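Local coordinates for aminotransferase TlmJ (Streptoalloteichus hindustanus, PDB 5UID), which probably transfers amino groups with the help of pyridoxal 5'-phosphate, as a member of the DegT/DnrJ/EryC1 aminotransferase family, at residues E46-G51 against C172-D177. Sequence-based numbering, arbitrary orientation.
Sequences EHLGVG and CGTLGD
The methyl group of Thr174 meets both Leu48, the last residue of helix 35-48, and Val50, two residues further on in the loop after it. CG2 of Thr174 lies 3.9 Å from CG1 of Val50, one methyl against another, and 4.0 Å from CB of Leu48; this base of the leucine side chain is its nearest part, with the branched end slightly farther off. The threonine's first torsion (chi1 64°) makes this possible: CG2 stands anti to the carbonyl carbon and reaches across to the helix end, while OG1 sits between N and the carbonyl carbon, where it hydrogen-bonds Ala171 O, at the end of strand 170-171. Val50 answers with CG1, likewise anti to its carbonyl carbon (chi1 -61°). Leu48 extends past the threonine, and its CD2 comes within 4.3 Å of Cys172 O, a loose approach of a methyl to a carbonyl oxygen; the same side chain also packs on Ala171. A Schellman motif ends the helix: Gly49, with positive phi, turns the chain out, and Leu48 and Val50 both face the same methyl. Within 172-177, Gly173 N and Gly176 N hydrogen-bond the carboxylate of Glu157, at OE2 and OE1 respectively. With its hydroxyl turned back to the backbone oxygen of Ala171, Thr174 meets the helix end as an aliphatic residue, and the contact is a small one of van der Waals character.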
ATOM      1  N   GLU A  46       8.015  -8.960 -20.049  1.00 39.01           N
ATOM      2  CA  GLU A  46       8.468 -10.044 -20.914  1.00 40.05           C
ATOM      3  C   GLU A  46       7.729 -11.339 -20.596  1.00 37.18           C
ATOM      4  O   GLU A  46       7.380 -12.104 -21.503  1.00 34.61           O
ATOM      5  CB  GLU A  46       9.976 -10.236 -20.770  1.00 39.47           C
ATOM      6  CG  GLU A  46      10.537 -11.390 -21.586  1.00 47.62           C
ATOM      7  CD  GLU A  46      12.020 -11.608 -21.348  1.00 59.30           C
ATOM      8  OE1 GLU A  46      12.647 -10.764 -20.672  1.00 63.57           O
ATOM      9  OE2 GLU A  46      12.556 -12.625 -21.836  1.00 68.14           O
ATOM     10  N   HIS A  47       7.479 -11.595 -19.309  1.00 30.57           N
ATOM     11  CA  HIS A  47       6.703 -12.765 -18.914  1.00 33.70           C
ATOM     12  C   HIS A  47       5.310 -12.736 -19.532  1.00 38.19           C
ATOM     13  O   HIS A  47       4.789 -13.774 -19.959  1.00 32.75           O
ATOM     14  CB  HIS A  47       6.621 -12.834 -17.389  1.00 32.19           C
ATOM     15  CG  HIS A  47       5.675 -13.874 -16.876  1.00 32.82           C
ATOM     16  ND1 HIS A  47       5.938 -15.225 -16.956  1.00 33.48           N
ATOM     17  CD2 HIS A  47       4.471 -13.760 -16.269  1.00 27.48           C
ATOM     18  CE1 HIS A  47       4.934 -15.898 -16.423  1.00 34.59           C
ATOM     19  NE2 HIS A  47       4.031 -15.033 -15.998  1.00 33.26           N
ATOM     20  N   LEU A  48       4.695 -11.554 -19.599  1.00 34.53           N
ATOM     21  CA  LEU A  48       3.373 -11.416 -20.197  1.00 30.18           C
ATOM     22  C   LEU A  48       3.416 -11.349 -21.715  1.00 36.01           C
ATOM     23  O   LEU A  48       2.374 -11.514 -22.357  1.00 45.06           O
ATOM     24  CB  LEU A  48       2.682 -10.161 -19.665  1.00 27.99           C
ATOM     25  CG  LEU A  48       2.391 -10.135 -18.167  1.00 35.32           C
ATOM     26  CD1 LEU A  48       1.745  -8.811 -17.784  1.00 33.73           C
ATOM     27  CD2 LEU A  48       1.506 -11.313 -17.784  1.00 32.34           C
ATOM     28  N   GLY A  49       4.586 -11.111 -22.300  1.00 34.25           N
ATOM     29  CA  GLY A  49       4.671 -10.917 -23.732  1.00 37.31           C
ATOM     30  C   GLY A  49       4.182  -9.567 -24.206  1.00 52.72           C
ATOM     31  O   GLY A  49       3.646  -9.465 -25.312  1.00 54.03           O
ATOM     32  N   VAL A  50       4.343  -8.525 -23.390  1.00 47.20           N
ATOM     33  CA  VAL A  50       3.913  -7.176 -23.728  1.00 47.64           C
ATOM     34  C   VAL A  50       5.097  -6.230 -23.571  1.00 43.22           C
ATOM     35  O   VAL A  50       6.180  -6.617 -23.132  1.00 43.26           O
ATOM     36  CB  VAL A  50       2.726  -6.703 -22.864  1.00 41.29           C
ATOM     37  CG1 VAL A  50       1.521  -7.607 -23.077  1.00 45.22           C
ATOM     38  CG2 VAL A  50       3.121  -6.668 -21.394  1.00 35.16           C
ATOM     39  N   GLY A  51       4.873  -4.972 -23.940  1.00 40.52           N
ATOM     40  CA  GLY A  51       5.906  -3.969 -23.802  1.00 41.32           C
ATOM     41  C   GLY A  51       6.035  -3.477 -22.372  1.00 36.85           C
ATOM     42  O   GLY A  51       5.075  -3.462 -21.599  1.00 39.44           O
ATOM     43  N   CYS A 172      -2.959 -14.586 -19.463  1.00 31.28           N
ATOM     44  CA  CYS A 172      -4.128 -14.003 -18.822  1.00 34.43           C
ATOM     45  C   CYS A 172      -3.772 -12.640 -18.246  1.00 26.80           C
ATOM     46  O   CYS A 172      -2.680 -12.441 -17.709  1.00 29.59           O
ATOM     47  CB  CYS A 172      -4.653 -14.926 -17.721  1.00 34.49           C
ATOM     48  SG  CYS A 172      -5.328 -16.499 -18.322  1.00 36.46           S
ATOM     49  N   GLY A 173      -4.699 -11.694 -18.372  1.00 28.08           N
ATOM     50  CA  GLY A 173      -4.434 -10.314 -18.027  1.00 31.46           C
ATOM     51  C   GLY A 173      -4.008  -9.443 -19.188  1.00 29.06           C
ATOM     52  O   GLY A 173      -3.821  -8.234 -19.000  1.00 31.05           O
ATOM     53  N   THR A 174      -3.846 -10.016 -20.381  1.00 23.25           N
ATOM     54  CA  THR A 174      -3.480  -9.266 -21.571  1.00 23.96           C
ATOM     55  C   THR A 174      -4.531  -9.345 -22.669  1.00 29.41           C
ATOM     56  O   THR A 174      -4.301  -8.821 -23.766  1.00 31.97           O
ATOM     57  CB  THR A 174      -2.136  -9.763 -22.124  1.00 32.10           C
ATOM     58  OG1 THR A 174      -2.270 -11.123 -22.556  1.00 29.06           O
ATOM     59  CG2 THR A 174      -1.050  -9.677 -21.056  1.00 28.21           C
ATOM     60  N   LEU A 175      -5.670  -9.989 -22.418  1.00 27.11           N
ATOM     61  CA  LEU A 175      -6.713 -10.100 -23.430  1.00 30.57           C
ATOM     62  C   LEU A 175      -7.734  -8.977 -23.342  1.00 29.73           C
ATOM     63  O   LEU A 175      -8.333  -8.614 -24.359  1.00 32.09           O
ATOM     64  CB  LEU A 175      -7.427 -11.451 -23.316  1.00 34.14           C
ATOM     65  CG  LEU A 175      -6.781 -12.663 -23.993  1.00 42.80           C
ATOM     66  CD1 LEU A 175      -5.486 -13.073 -23.307  1.00 43.00           C
ATOM     67  CD2 LEU A 175      -7.762 -13.824 -24.031  1.00 49.38           C
ATOM     68  N   GLY A 176      -7.951  -8.426 -22.155  1.00 35.61           N
ATOM     69  CA  GLY A 176      -8.839  -7.299 -21.971  1.00 33.79           C
ATOM     70  C   GLY A 176      -8.108  -5.983 -22.120  1.00 33.10           C
ATOM     71  O   GLY A 176      -7.033  -5.899 -22.718  1.00 34.04           O
ATOM     72  N   ASP A 177      -8.703  -4.938 -21.552  1.00 34.45           N
ATOM     73  CA  ASP A 177      -8.111  -3.609 -21.603  1.00 30.69           C
ATOM     74  C   ASP A 177      -7.137  -3.365 -20.458  1.00 32.70           C
ATOM     75  O   ASP A 177      -6.117  -2.692 -20.646  1.00 31.16           O
ATOM     76  CB  ASP A 177      -9.215  -2.551 -21.596  1.00 34.28           C
ATOM     77  CG  ASP A 177     -10.094  -2.624 -22.829  1.00 38.53           C
ATOM     78  OD1 ASP A 177      -9.661  -2.155 -23.902  1.00 43.12           O
ATOM     79  OD2 ASP A 177     -11.210  -3.174 -22.731  1.00 43.26           O
TER